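Local coordinates for SusD family protein (Bacteroides uniformis, PDB 7KV1) that probably binds beta-glucans at the cell surface, as a SusD-like glycan-binding protein of a human gut bacterium, at residues A53-L58 and E145-L150; V365-T368 and Q372-H375; W95-N100 and E105-G110; Y344-E349 and E457-F462. All blocks are in the same frame, centred on the assembly; numbering follows the deposited sequence.

Overall arrangement
Interaction 1 joins helix 44-55 to helix 138-162, and interaction 3, nested inside the loop that it closes, spans the turn from helix 93-99 to helix 110-129; both belong to the N-terminal part of the chain. In the later, C-terminal part, interaction 4 sets the end of helix 451-461 against the chain following helix 341-345, and interaction 2 lies within the loop it closes, at a two-stranded hairpin. Centres of interactions 1 and 2 are 41 Å apart, on opposite sides of the chain's centre. Interactions 2 and 3 do touch, Gln372 OE1 lying 3.7 Å from His96 CE1, a packing contact that ties the early and late parts of this mostly helical chain.

Interaction 1 (A53-L58 and E145-L150); sequences AAYDPL and EMQARL
Tyr55 and Gln147 meet through a single hydrogen bond, the phenol OH donating to the amide oxygen OE1 at 2.8 Å. The donor lies in the carbonyl plane and sits on a lone pair of OE1, with a C=O...donor angle of 120°, as expected for a donor aimed at an sp2 lone pair. Both side chains leave their helices with CG beside the backbone N and opposite the carbonyl carbon. Gln147 runs extended beyond CG (chi2 174°), which carries the amide out, and its turn about CG-CD sets OE1 toward the hydroxyl. The two side chains cross at about a right angle, and OE1 lies near the plane of the ring at its edge, 3.7 Å from Tyr55 CE2, while the amide is turned 57° from that ring. Tyrosine suits the place because its rigid ring delivers a hydroxyl far from the backbone; glutamine has the reach and the carbonyl to receive it. Both oxygens are buried and have second partners: OH bonds to Val228 N, OE1 to Arg227 NH1. A phenylalanine here has no hydroxyl, and would probably leave Gln147 OE1 with Arg227 alone of these two donors and Val228 N without its acceptor. The link fastens the end of helix 44-55 to the middle of helix 138-162, where Tyr55 packs on Leu151, Ala148 faces Leu126 of helix 110-129, and Leu150 reaches Leu196 of helix 185-201.

Interaction 2 (V365-T368 and Q372-H375); sequences VEYT and QDTH
Tyr367 turns its CG between the backbone N and the carbonyl carbon (chi1 61°), bringing its ring across to His375 and its OH to Asp373. Asp373 holds CG anti to its own backbone N (chi1 -178°), which brings OD1 to the hydroxyl, and the two side chains arrive from opposite directions. The hydroxyl donates to Asp373 OD1 in a very short bond of 2.5 Å and is also bonded to Trp377 NE1. Asp373 OD2 accepts a hydrogen bond from His375 ND1 through its syn lone pair at 2.9 Å, lying exactly in the imidazole plane, so one carboxylate serves both rings. All this sits in the long connection of a two-stranded antiparallel hairpin, strands 358-360 and 376-378, whose two ends are also tied by a backbone bond between His375 and Ile361. The far nitrogen of the imidazole, NE2, donates to Val365 O at 3.2 Å and nearly straight (165°). Histidine suits the place because its two nitrogens can bond to opposite sides of the loop at once, which fixes the rotation of the ring. Over one face lies Tyr367, an offset stack with centroids 4.4 Å apart and CE2 toward the rim of the imidazole.

Interaction 3 (W95-N100 and E105-G110); sequences WHMLFN and ENNTLG
Asn107 faces Met97 across the turn, and its side chain can be followed atom by atom. CB meets the thioether first, 3.6 Å from Met97 SD and 4.1 Å from Met97 CE. CG comes closer still, 3.4 Å from SD, and the sulfur stands almost directly above it, so the amide presents its flat surface to the thioether. At the tip, OD1 and ND2 are nearly equidistant from SD, at 3.8 and 3.7 Å. Their polar needs are met to the side: OD1 accepts from Gln93 NE2 and ND2 donates to Asn104 OD1. Met97 reaches the amide by bending at its last torsion (chi3 77°), and its soft, polarisable sulfur suits a flat polar neighbour. The whole is a helix-loop-helix connection: helix 93-99 ends, the chain doubles back so that Met97 and Leu98 lie opposite Asn107 and Thr108, and Leu109 takes the N-cap position of helix 110-129. An alanine in place of the asparagine is likely to leave Gln93 and Asn104 without these mates and the sulfur without the amide face it rests on. Beyond the amide the contact turns apolar. Leu98 CD1 packs 3.7 Å from Leu109 CG, and Leu109 CD2 reaches the edge of the indole, 3.9 Å from Trp95 NE1. Branched leucines fill this buried side, where Trp95 also meets Phe336 edge-to-face, while Thr108, whose CB points away from the helix, bonds Pro511 O through OG1.

Interaction 4 (Y344-E349 and E457-F462); sequences YQMFSE and ERRLEF
Met346 and Phe347 pack against Arg459 and Leu460 where the last turn of helix 451-461 meets the chain leaving helix 341-345, a helix-to-loop contact within the SusD family region of this largely helical fold. The tight part gathers round Leu460 and Arg459. The CD2 methyl of Leu460 touches both Met346 CG, at 3.8 Å, and Phe347 CD1, at 4.0 Å, and each of these side chains runs past the leucine in the opposite direction to it. Phe347 is buried, and its ring turns an edge to the backbone: Leu460 O lies near the ring plane, 3.4 Å from CE1, where the slightly positive rim of an aromatic suits a carbonyl oxygen. Arg353 of helix 353-357 touches both Phe347 and Leu460, and Val463 touches Phe347 and Met346, so further packing adds to this side. A phenylalanine and a leucine, flat and branched, fill it without needing polar partners.

Towards solvent the contact is looser: Ser348 and Gln345 are exposed and do not touch the helix end. The close packing ends with the unbranched Met346 laid over Arg459. With CG between the backbone N and the carbonyl carbon (chi1 75°) and the rest extended, its sulfur is carried out over one face of the guanidinium, a position that leaves the in-plane N-H groups to other partners; NH2 has a long, weak ion pair with Asp80 and a weak hydrogen bond with Asn81. Arg459 stays extended as far as NE, and that nitrogen lies nearest the sulfur, with Met346 SD 3.3 Å from Arg459 NE.

Interaction 1 (A53-L58 and E145-L150)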
loop_
_atom_site.group_PDB
_atom_site.type_symbol
_atom_site.label_atom_id
_atom_site.label_comp_id
_atom_site.label_asym_id
_atom_site.label_seq_id
_atom_site.Cartn_x
_atom_site.Cartn_y
_atom_site.Cartn_z
ATOM N N ALA A 53 15.513 -14.435 -2.377
ATOM C CA ALA A 53 14.353 -15.172 -2.920
ATOM C C ALA A 53 13.077 -14.776 -2.145
ATOM O O ALA A 53 12.030 -14.744 -2.767
ATOM C CB ALA A 53 14.613 -16.662 -2.870
ATOM N N ALA A 54 13.169 -14.532 -0.831
ATOM C CA ALA A 54 12.029 -14.181 0.047
ATOM C C ALA A 54 11.544 -12.750 -0.239
ATOM O O ALA A 54 10.364 -12.528 -0.025
ATOM C CB ALA A 54 12.429 -14.365 1.489
ATOM N N TYR A 55 12.419 -11.836 -0.728
ATOM C CA TYR A 55 12.117 -10.433 -1.118
ATOM C C TYR A 55 11.432 -10.419 -2.482
ATOM O O TYR A 55 10.657 -9.518 -2.808
ATOM C CB TYR A 55 13.375 -9.552 -1.204
ATOM C CG TYR A 55 13.818 -8.961 0.110
ATOM C CD1 TYR A 55 13.274 -7.766 0.563
ATOM C CD2 TYR A 55 14.786 -9.583 0.895
ATOM C CE1 TYR A 55 13.663 -7.212 1.765
ATOM C CE2 TYR A 55 15.189 -9.026 2.105
ATOM C CZ TYR A 55 14.632 -7.826 2.534
ATOM O OH TYR A 55 14.984 -7.274 3.739
ATOM N N ASP A 56 11.724 -11.422 -3.291
ATOM C CA ASP A 56 11.372 -11.414 -4.728
ATOM C C ASP A 56 9.866 -11.257 -4.968
ATOM O O ASP A 56 9.471 -10.510 -5.860
ATOM C CB ASP A 56 11.887 -12.678 -5.418
ATOM C CG ASP A 56 12.246 -12.335 -6.847
ATOM O OD1 ASP A 56 13.045 -11.389 -7.011
ATOM O OD2 ASP A 56 11.641 -12.932 -7.768
ATOM N N PRO A 57 8.956 -11.981 -4.276
ATOM C CA PRO A 57 7.532 -11.904 -4.613
ATOM C C PRO A 57 6.895 -10.526 -4.405
ATOM O O PRO A 57 5.864 -10.286 -4.987
ATOM C CB PRO A 57 6.899 -12.966 -3.714
ATOM C CG PRO A 57 8.040 -13.924 -3.489
ATOM C CD PRO A 57 9.228 -13.015 -3.271
ATOM N N LEU A 58 7.550 -9.640 -3.657
ATOM C CA LEU A 58 7.118 -8.230 -3.477
ATOM C C LEU A 58 6.886 -7.616 -4.852
ATOM O O LEU A 58 6.076 -6.675 -4.926
ATOM C CB LEU A 58 8.205 -7.402 -2.787
ATOM C CG LEU A 58 8.443 -7.675 -1.318
ATOM C CD1 LEU A 58 9.588 -6.797 -0.823
ATOM C CD2 LEU A 58 7.190 -7.439 -0.513
ATOM N N GLU A 145 17.284 -13.605 9.943
ATOM C CA GLU A 145 16.090 -14.110 10.645
ATOM C C GLU A 145 15.033 -13.006 10.731
ATOM O O GLU A 145 13.881 -13.251 10.371
ATOM C CB GLU A 145 16.413 -14.522 12.075
ATOM C CG GLU A 145 15.196 -15.000 12.811
ATOM C CD GLU A 145 15.388 -15.281 14.279
ATOM O OE1 GLU A 145 16.532 -15.294 14.737
ATOM O OE2 GLU A 145 14.387 -15.458 14.947
ATOM N N MET A 146 15.421 -11.841 11.233
ATOM C CA MET A 146 14.452 -10.756 11.483
ATOM C C MET A 146 13.970 -10.189 10.147
ATOM O O MET A 146 12.799 -9.819 10.075
ATOM C CB MET A 146 15.060 -9.691 12.390
ATOM C CG MET A 146 15.178 -10.171 13.846
ATOM S SD MET A 146 13.833 -11.239 14.475
ATOM C CE MET A 146 14.554 -11.883 15.988
ATOM N N GLN A 147 14.808 -10.156 9.112
ATOM C CA GLN A 147 14.361 -9.705 7.770
ATOM C C GLN A 147 13.299 -10.690 7.253
ATOM O O GLN A 147 12.226 -10.252 6.781
ATOM C CB GLN A 147 15.525 -9.579 6.797
ATOM C CG GLN A 147 16.346 -8.313 6.939
ATOM C CD GLN A 147 17.550 -8.385 6.029
ATOM O OE1 GLN A 147 17.457 -8.162 4.832
ATOM N NE2 GLN A 147 18.699 -8.695 6.602
ATOM N N ALA A 148 13.547 -11.989 7.367
ATOM C CA ALA A 148 12.589 -13.005 6.884
ATOM C C ALA A 148 11.281 -12.888 7.677
ATOM O O ALA A 148 10.191 -12.989 7.064
ATOM C CB ALA A 148 13.183 -14.392 6.978
ATOM N N ARG A 149 11.352 -12.677 8.991
ATOM C CA ARG A 149 10.111 -12.652 9.807
ATOM C C ARG A 149 9.279 -11.396 9.476
ATOM O O ARG A 149 8.037 -11.480 9.438
ATOM C CB ARG A 149 10.439 -12.817 11.286
ATOM C CG ARG A 149 10.908 -14.234 11.611
ATOM C CD ARG A 149 11.471 -14.374 13.007
ATOM N NE ARG A 149 10.409 -14.291 13.990
ATOM C CZ ARG A 149 10.606 -14.176 15.295
ATOM N NH1 ARG A 149 11.843 -14.191 15.793
ATOM N NH2 ARG A 149 9.572 -14.108 16.112
ATOM N N LEU A 150 9.938 -10.275 9.245
ATOM C CA LEU A 150 9.248 -9.005 8.921
ATOM C C LEU A 150 8.598 -9.106 7.536
ATOM O O LEU A 150 7.448 -8.634 7.388
ATOM C CB LEU A 150 10.265 -7.864 9.015
ATOM C CG LEU A 150 9.698 -6.464 8.753
ATOM C CD1 LEU A 150 8.396 -6.231 9.504
ATOM C CD2 LEU A 150 10.735 -5.420 9.140
#

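Interaction 2 (V365-T368 and Q372-H375)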
loop_
_atom_site.group_PDB
_atom_site.type_symbol
_atom_site.label_atom_id
_atom_site.label_comp_id
_atom_site.label_asym_id
_atom_site.label_seq_id
_atom_site.Cartn_x
_atom_site.Cartn_y
_atom_site.Cartn_z
ATOM N N VAL A 365 -6.430 17.683 -26.796
ATOM C CA VAL A 365 -5.472 16.576 -27.111
ATOM C C VAL A 365 -6.288 15.296 -27.323
ATOM O O VAL A 365 -7.124 14.945 -26.449
ATOM C CB VAL A 365 -4.368 16.407 -26.055
ATOM C CG1 VAL A 365 -3.412 15.272 -26.396
ATOM C CG2 VAL A 365 -3.602 17.707 -25.855
ATOM N N GLU A 366 -6.135 14.682 -28.499
ATOM C CA GLU A 366 -6.985 13.557 -28.942
ATOM C C GLU A 366 -6.165 12.287 -28.711
ATOM O O GLU A 366 -5.096 12.132 -29.305
ATOM C CB GLU A 366 -7.439 13.740 -30.388
ATOM N N TYR A 367 -6.623 11.448 -27.801
ATOM C CA TYR A 367 -6.081 10.085 -27.648
ATOM C C TYR A 367 -7.276 9.169 -27.821
ATOM O O TYR A 367 -8.376 9.690 -28.050
ATOM C CB TYR A 367 -5.242 9.995 -26.373
ATOM C CG TYR A 367 -5.931 10.274 -25.055
ATOM C CD1 TYR A 367 -6.697 9.305 -24.445
ATOM C CD2 TYR A 367 -5.738 11.463 -24.367
ATOM C CE1 TYR A 367 -7.286 9.522 -23.214
ATOM C CE2 TYR A 367 -6.310 11.694 -23.121
ATOM C CZ TYR A 367 -7.074 10.703 -22.534
ATOM O OH TYR A 367 -7.667 10.863 -21.321
ATOM N N THR A 368 -7.089 7.857 -27.781
ATOM C CA THR A 368 -8.238 6.930 -27.835
ATOM C C THR A 368 -8.799 6.828 -26.420
ATOM O O THR A 368 -8.135 6.188 -25.586
ATOM C CB THR A 368 -7.824 5.581 -28.412
ATOM O OG1 THR A 368 -7.228 5.913 -29.671
ATOM C CG2 THR A 368 -9.001 4.640 -28.517
ATOM N N GLN A 372 -14.697 5.147 -18.986
ATOM C CA GLN A 372 -14.685 6.039 -17.786
ATOM C C GLN A 372 -13.579 7.100 -17.910
ATOM O O GLN A 372 -13.155 7.646 -16.873
ATOM C CB GLN A 372 -14.553 5.217 -16.491
ATOM C CG GLN A 372 -15.595 4.123 -16.348
ATOM C CD GLN A 372 -15.308 3.232 -15.167
ATOM O OE1 GLN A 372 -14.277 2.555 -15.108
ATOM N NE2 GLN A 372 -16.246 3.213 -14.231
ATOM N N ASP A 373 -13.130 7.410 -19.133
ATOM C CA ASP A 373 -12.122 8.462 -19.383
ATOM C C ASP A 373 -12.558 9.797 -18.726
ATOM O O ASP A 373 -13.757 10.147 -18.798
ATOM C CB ASP A 373 -11.915 8.703 -20.878
ATOM C CG ASP A 373 -10.850 9.749 -21.137
ATOM O OD1 ASP A 373 -9.647 9.459 -20.917
ATOM O OD2 ASP A 373 -11.244 10.871 -21.464
ATOM N N THR A 374 -11.613 10.534 -18.147
ATOM C CA THR A 374 -11.839 11.871 -17.527
ATOM C C THR A 374 -10.844 12.880 -18.092
ATOM O O THR A 374 -10.981 14.068 -17.745
ATOM C CB THR A 374 -11.691 11.830 -15.997
ATOM O OG1 THR A 374 -10.358 11.445 -15.663
ATOM C CG2 THR A 374 -12.670 10.874 -15.343
ATOM N N HIS A 375 -9.859 12.414 -18.873
ATOM C CA HIS A 375 -8.680 13.218 -19.309
ATOM C C HIS A 375 -7.843 13.599 -18.083
ATOM O O HIS A 375 -7.009 14.529 -18.211
ATOM C CB HIS A 375 -9.104 14.464 -20.119
ATOM C CG HIS A 375 -9.044 14.241 -21.594
ATOM N ND1 HIS A 375 -9.641 13.141 -22.188
ATOM C CD2 HIS A 375 -8.423 14.924 -22.593
ATOM C CE1 HIS A 375 -9.398 13.159 -23.492
ATOM N NE2 HIS A 375 -8.663 14.238 -23.769
#

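Interaction 3 (W95-N100 and E105-G110)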
loop_
_atom_site.group_PDB
_atom_site.type_symbol
_atom_site.label_atom_id
_atom_site.label_comp_id
_atom_site.label_asym_id
_atom_site.label_seq_id
_atom_site.Cartn_x
_atom_site.Cartn_y
_atom_site.Cartn_z
ATOM N N TRP A 95 -11.538 -6.449 -11.383
ATOM C CA TRP A 95 -11.355 -5.090 -10.811
ATOM C C TRP A 95 -12.684 -4.324 -10.860
ATOM O O TRP A 95 -13.047 -3.707 -9.823
ATOM C CB TRP A 95 -10.266 -4.293 -11.505
ATOM C CG TRP A 95 -8.874 -4.806 -11.340
ATOM C CD1 TRP A 95 -8.422 -5.822 -10.548
ATOM C CD2 TRP A 95 -7.742 -4.322 -12.080
ATOM N NE1 TRP A 95 -7.065 -5.982 -10.717
ATOM C CE2 TRP A 95 -6.620 -5.050 -11.632
ATOM C CE3 TRP A 95 -7.566 -3.303 -13.021
ATOM C CZ2 TRP A 95 -5.349 -4.830 -12.159
ATOM C CZ3 TRP A 95 -6.305 -3.089 -13.534
ATOM C CH2 TRP A 95 -5.210 -3.819 -13.082
ATOM N N HIS A 96 -13.412 -4.375 -11.987
ATOM C CA HIS A 96 -14.726 -3.692 -12.107
ATOM C C HIS A 96 -15.681 -4.249 -11.047
ATOM O O HIS A 96 -16.425 -3.469 -10.447
ATOM C CB HIS A 96 -15.300 -3.805 -13.514
ATOM C CG HIS A 96 -14.554 -2.959 -14.492
ATOM N ND1 HIS A 96 -14.785 -1.605 -14.611
ATOM C CD2 HIS A 96 -13.543 -3.237 -15.324
ATOM C CE1 HIS A 96 -13.978 -1.097 -15.515
ATOM N NE2 HIS A 96 -13.197 -2.055 -15.953
ATOM N N MET A 97 -15.683 -5.546 -10.832
ATOM C CA MET A 97 -16.648 -6.171 -9.886
ATOM C C MET A 97 -16.274 -5.836 -8.415
ATOM O O MET A 97 -17.183 -5.612 -7.635
ATOM C CB MET A 97 -16.733 -7.674 -10.150
ATOM C CG MET A 97 -17.462 -7.950 -11.473
ATOM S SD MET A 97 -17.507 -9.674 -11.937
ATOM C CE MET A 97 -18.782 -10.249 -10.822
ATOM N N LEU A 98 -14.997 -5.802 -8.066
ATOM C CA LEU A 98 -14.501 -5.392 -6.729
ATOM C C LEU A 98 -14.920 -3.950 -6.488
ATOM O O LEU A 98 -15.403 -3.635 -5.394
ATOM C CB LEU A 98 -12.975 -5.561 -6.692
ATOM C CG LEU A 98 -12.528 -7.022 -6.572
ATOM C CD1 LEU A 98 -11.119 -7.219 -7.081
ATOM C CD2 LEU A 98 -12.664 -7.503 -5.129
ATOM N N PHE A 99 -14.742 -3.101 -7.491
ATOM C CA PHE A 99 -15.058 -1.661 -7.432
ATOM C C PHE A 99 -16.524 -1.472 -7.054
ATOM O O PHE A 99 -16.842 -0.533 -6.293
ATOM C CB PHE A 99 -14.705 -0.986 -8.757
ATOM C CG PHE A 99 -15.391 0.336 -8.978
ATOM C CD1 PHE A 99 -16.659 0.366 -9.526
ATOM C CD2 PHE A 99 -14.796 1.528 -8.624
ATOM C CE1 PHE A 99 -17.304 1.561 -9.744
ATOM C CE2 PHE A 99 -15.461 2.732 -8.810
ATOM C CZ PHE A 99 -16.701 2.741 -9.383
ATOM N N ASN A 100 -17.387 -2.346 -7.548
ATOM C CA ASN A 100 -18.847 -2.248 -7.320
ATOM C C ASN A 100 -19.338 -3.190 -6.211
ATOM O O ASN A 100 -20.575 -3.371 -6.128
ATOM C CB ASN A 100 -19.581 -2.497 -8.622
ATOM C CG ASN A 100 -20.951 -1.864 -8.595
ATOM O OD1 ASN A 100 -21.170 -0.875 -7.884
ATOM N ND2 ASN A 100 -21.871 -2.504 -9.283
ATOM N N GLU A 105 -16.208 -15.655 -6.304
ATOM C CA GLU A 105 -15.097 -16.638 -6.256
ATOM C C GLU A 105 -14.441 -16.751 -7.631
ATOM O O GLU A 105 -13.316 -17.253 -7.679
ATOM C CB GLU A 105 -15.602 -17.989 -5.745
ATOM C CG GLU A 105 -16.558 -18.703 -6.697
ATOM C CD GLU A 105 -18.030 -18.361 -6.569
ATOM O OE1 GLU A 105 -18.354 -17.247 -6.065
ATOM O OE2 GLU A 105 -18.865 -19.227 -6.964
ATOM N N ASN A 106 -15.056 -16.259 -8.717
ATOM C CA ASN A 106 -14.376 -16.297 -10.045
ATOM C C ASN A 106 -13.809 -14.908 -10.407
ATOM O O ASN A 106 -13.235 -14.767 -11.514
ATOM C CB ASN A 106 -15.306 -16.866 -11.140
ATOM C CG ASN A 106 -15.860 -18.240 -10.806
ATOM O OD1 ASN A 106 -17.067 -18.439 -10.762
ATOM N ND2 ASN A 106 -15.014 -19.157 -10.412
ATOM N N ASN A 107 -14.007 -13.888 -9.566
ATOM C CA ASN A 107 -13.730 -12.468 -9.926
ATOM C C ASN A 107 -13.244 -11.746 -8.662
ATOM O O ASN A 107 -14.040 -11.032 -8.018
ATOM C CB ASN A 107 -14.955 -11.778 -10.531
ATOM C CG ASN A 107 -15.292 -12.294 -11.912
ATOM O OD1 ASN A 107 -14.637 -11.925 -12.881
ATOM N ND2 ASN A 107 -16.268 -13.179 -11.996
ATOM N N THR A 108 -11.986 -11.969 -8.312
ATOM C CA THR A 108 -11.365 -11.480 -7.059
ATOM C C THR A 108 -9.866 -11.278 -7.311
ATOM O O THR A 108 -9.450 -11.245 -8.488
ATOM C CB THR A 108 -11.739 -12.446 -5.935
ATOM O OG1 THR A 108 -11.421 -11.814 -4.691
ATOM C CG2 THR A 108 -11.032 -13.774 -6.089
ATOM N N LEU A 109 -9.070 -11.097 -6.268
ATOM C CA LEU A 109 -7.600 -10.900 -6.378
ATOM C C LEU A 109 -6.858 -12.199 -6.009
ATOM O O LEU A 109 -5.977 -12.178 -5.156
ATOM C CB LEU A 109 -7.245 -9.718 -5.489
ATOM C CG LEU A 109 -7.802 -8.372 -5.948
ATOM C CD1 LEU A 109 -7.373 -7.275 -5.010
ATOM C CD2 LEU A 109 -7.350 -8.036 -7.362
ATOM N N GLY A 110 -7.169 -13.296 -6.689
ATOM C CA GLY A 110 -6.544 -14.614 -6.444
ATOM C C GLY A 110 -5.032 -14.575 -6.542
ATOM O O GLY A 110 -4.357 -15.274 -5.766
#

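Interaction 4 (Y344-E349 and E457-F462)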
loop_
_atom_site.group_PDB
_atom_site.type_symbol
_atom_site.label_atom_id
_atom_site.label_comp_id
_atom_site.label_asym_id
_atom_site.label_seq_id
_atom_site.Cartn_x
_atom_site.Cartn_y
_atom_site.Cartn_z
ATOM N N TYR A 344 -9.572 15.584 -8.442
ATOM C CA TYR A 344 -8.881 16.825 -8.852
ATOM C C TYR A 344 -9.493 17.982 -8.055
ATOM O O TYR A 344 -8.753 18.798 -7.462
ATOM C CB TYR A 344 -8.953 16.999 -10.369
ATOM C CG TYR A 344 -8.394 18.312 -10.839
ATOM C CD1 TYR A 344 -7.035 18.486 -11.052
ATOM C CD2 TYR A 344 -9.232 19.400 -11.022
ATOM C CE1 TYR A 344 -6.519 19.711 -11.455
ATOM C CE2 TYR A 344 -8.739 20.627 -11.438
ATOM C CZ TYR A 344 -7.379 20.780 -11.645
ATOM O OH TYR A 344 -6.898 22.000 -11.997
ATOM N N GLN A 345 -10.816 18.072 -8.016
ATOM C CA GLN A 345 -11.520 19.272 -7.449
ATOM C C GLN A 345 -11.406 19.369 -5.917
ATOM O O GLN A 345 -11.611 20.471 -5.389
ATOM C CB GLN A 345 -12.995 19.270 -7.861
ATOM C CG GLN A 345 -13.175 19.419 -9.357
ATOM C CD GLN A 345 -14.622 19.318 -9.775
ATOM O OE1 GLN A 345 -15.441 18.646 -9.151
ATOM N NE2 GLN A 345 -14.932 19.979 -10.869
ATOM N N MET A 346 -10.999 18.324 -5.192
ATOM C CA MET A 346 -10.933 18.409 -3.700
ATOM C C MET A 346 -9.720 19.248 -3.285
ATOM O O MET A 346 -9.690 19.712 -2.149
ATOM C CB MET A 346 -10.865 17.021 -3.051
ATOM C CG MET A 346 -9.506 16.338 -3.182
ATOM S SD MET A 346 -9.656 14.589 -2.679
ATOM C CE MET A 346 -7.972 14.042 -2.946
ATOM N N PHE A 347 -8.723 19.440 -4.157
ATOM C CA PHE A 347 -7.526 20.226 -3.801
ATOM C C PHE A 347 -7.831 21.719 -3.932
ATOM O O PHE A 347 -8.467 22.138 -4.942
ATOM C CB PHE A 347 -6.332 19.815 -4.667
ATOM C CG PHE A 347 -5.798 18.416 -4.446
ATOM C CD1 PHE A 347 -4.848 18.160 -3.476
ATOM C CD2 PHE A 347 -6.118 17.399 -5.326
ATOM C CE1 PHE A 347 -4.308 16.898 -3.326
ATOM C CE2 PHE A 347 -5.593 16.128 -5.163
ATOM C CZ PHE A 347 -4.710 15.872 -4.147
ATOM N N SER A 348 -7.318 22.537 -3.008
ATOM C CA SER A 348 -7.295 24.008 -3.228
ATOM C C SER A 348 -6.264 24.336 -4.318
ATOM O O SER A 348 -5.284 23.589 -4.463
ATOM C CB SER A 348 -7.059 24.766 -1.956
ATOM O OG SER A 348 -5.770 24.495 -1.449
ATOM N N GLU A 349 -6.450 25.458 -5.023
ATOM C CA GLU A 349 -5.506 26.005 -6.039
ATOM C C GLU A 349 -4.101 26.157 -5.441
ATOM O O GLU A 349 -3.137 25.928 -6.177
ATOM C CB GLU A 349 -6.015 27.355 -6.571
ATOM N N GLU A 457 -6.546 14.948 5.697
ATOM C CA GLU A 457 -5.158 15.187 5.250
ATOM C C GLU A 457 -4.559 13.928 4.603
ATOM O O GLU A 457 -3.872 14.054 3.569
ATOM C CB GLU A 457 -4.286 15.704 6.387
ATOM C CG GLU A 457 -3.117 16.502 5.889
ATOM C CD GLU A 457 -3.486 17.810 5.206
ATOM O OE1 GLU A 457 -4.431 18.470 5.690
ATOM O OE2 GLU A 457 -2.811 18.159 4.191
ATOM N N ARG A 458 -4.876 12.751 5.125
ATOM C CA ARG A 458 -4.455 11.468 4.543
ATOM C C ARG A 458 -5.012 11.359 3.117
ATOM O O ARG A 458 -4.304 10.855 2.262
ATOM C CB ARG A 458 -4.907 10.289 5.425
ATOM C CG ARG A 458 -4.180 10.188 6.756
ATOM C CD ARG A 458 -4.724 9.042 7.578
ATOM N NE ARG A 458 -4.234 7.818 6.996
ATOM C CZ ARG A 458 -3.071 7.244 7.310
ATOM N NH1 ARG A 458 -2.301 7.757 8.242
ATOM N NH2 ARG A 458 -2.670 6.156 6.695
ATOM N N ARG A 459 -6.251 11.783 2.880
ATOM C CA ARG A 459 -6.853 11.662 1.537
ATOM C C ARG A 459 -6.072 12.561 0.562
ATOM O O ARG A 459 -5.756 12.129 -0.555
ATOM C CB ARG A 459 -8.326 12.078 1.557
ATOM C CG ARG A 459 -8.977 11.900 0.194
ATOM C CD ARG A 459 -10.406 12.340 -0.035
ATOM N NE ARG A 459 -10.731 11.733 -1.340
ATOM C CZ ARG A 459 -11.821 11.966 -2.053
ATOM N NH1 ARG A 459 -12.731 12.825 -1.624
ATOM N NH2 ARG A 459 -11.966 11.374 -3.231
ATOM N N LEU A 460 -5.757 13.781 0.979
ATOM C CA LEU A 460 -5.036 14.737 0.110
ATOM C C LEU A 460 -3.602 14.241 -0.152
ATOM O O LEU A 460 -3.056 14.459 -1.279
ATOM C CB LEU A 460 -5.051 16.128 0.743
ATOM C CG LEU A 460 -6.423 16.770 0.949
ATOM C CD1 LEU A 460 -6.284 18.059 1.764
ATOM C CD2 LEU A 460 -7.083 17.089 -0.381
ATOM N N GLU A 461 -2.985 13.605 0.831
ATOM C CA GLU A 461 -1.534 13.329 0.824
ATOM C C GLU A 461 -1.227 12.086 -0.019
ATOM O O GLU A 461 -0.140 12.056 -0.600
ATOM C CB GLU A 461 -1.034 13.195 2.258
ATOM C CG GLU A 461 0.466 12.968 2.427
ATOM C CD GLU A 461 1.349 14.134 2.031
ATOM O OE1 GLU A 461 0.828 15.250 2.006
ATOM O OE2 GLU A 461 2.571 13.906 1.753
ATOM N N PHE A 462 -2.137 11.114 -0.081
ATOM C CA PHE A 462 -1.802 9.733 -0.509
ATOM C C PHE A 462 -2.597 9.283 -1.740
ATOM O O PHE A 462 -2.705 8.071 -1.981
ATOM C CB PHE A 462 -1.966 8.789 0.679
ATOM C CG PHE A 462 -1.009 9.079 1.803
ATOM C CD1 PHE A 462 0.365 9.035 1.609
ATOM C CD2 PHE A 462 -1.483 9.381 3.063
ATOM C CE1 PHE A 462 1.232 9.358 2.634
ATOM C CE2 PHE A 462 -0.612 9.652 4.109
ATOM C CZ PHE A 462 0.745 9.648 3.885
#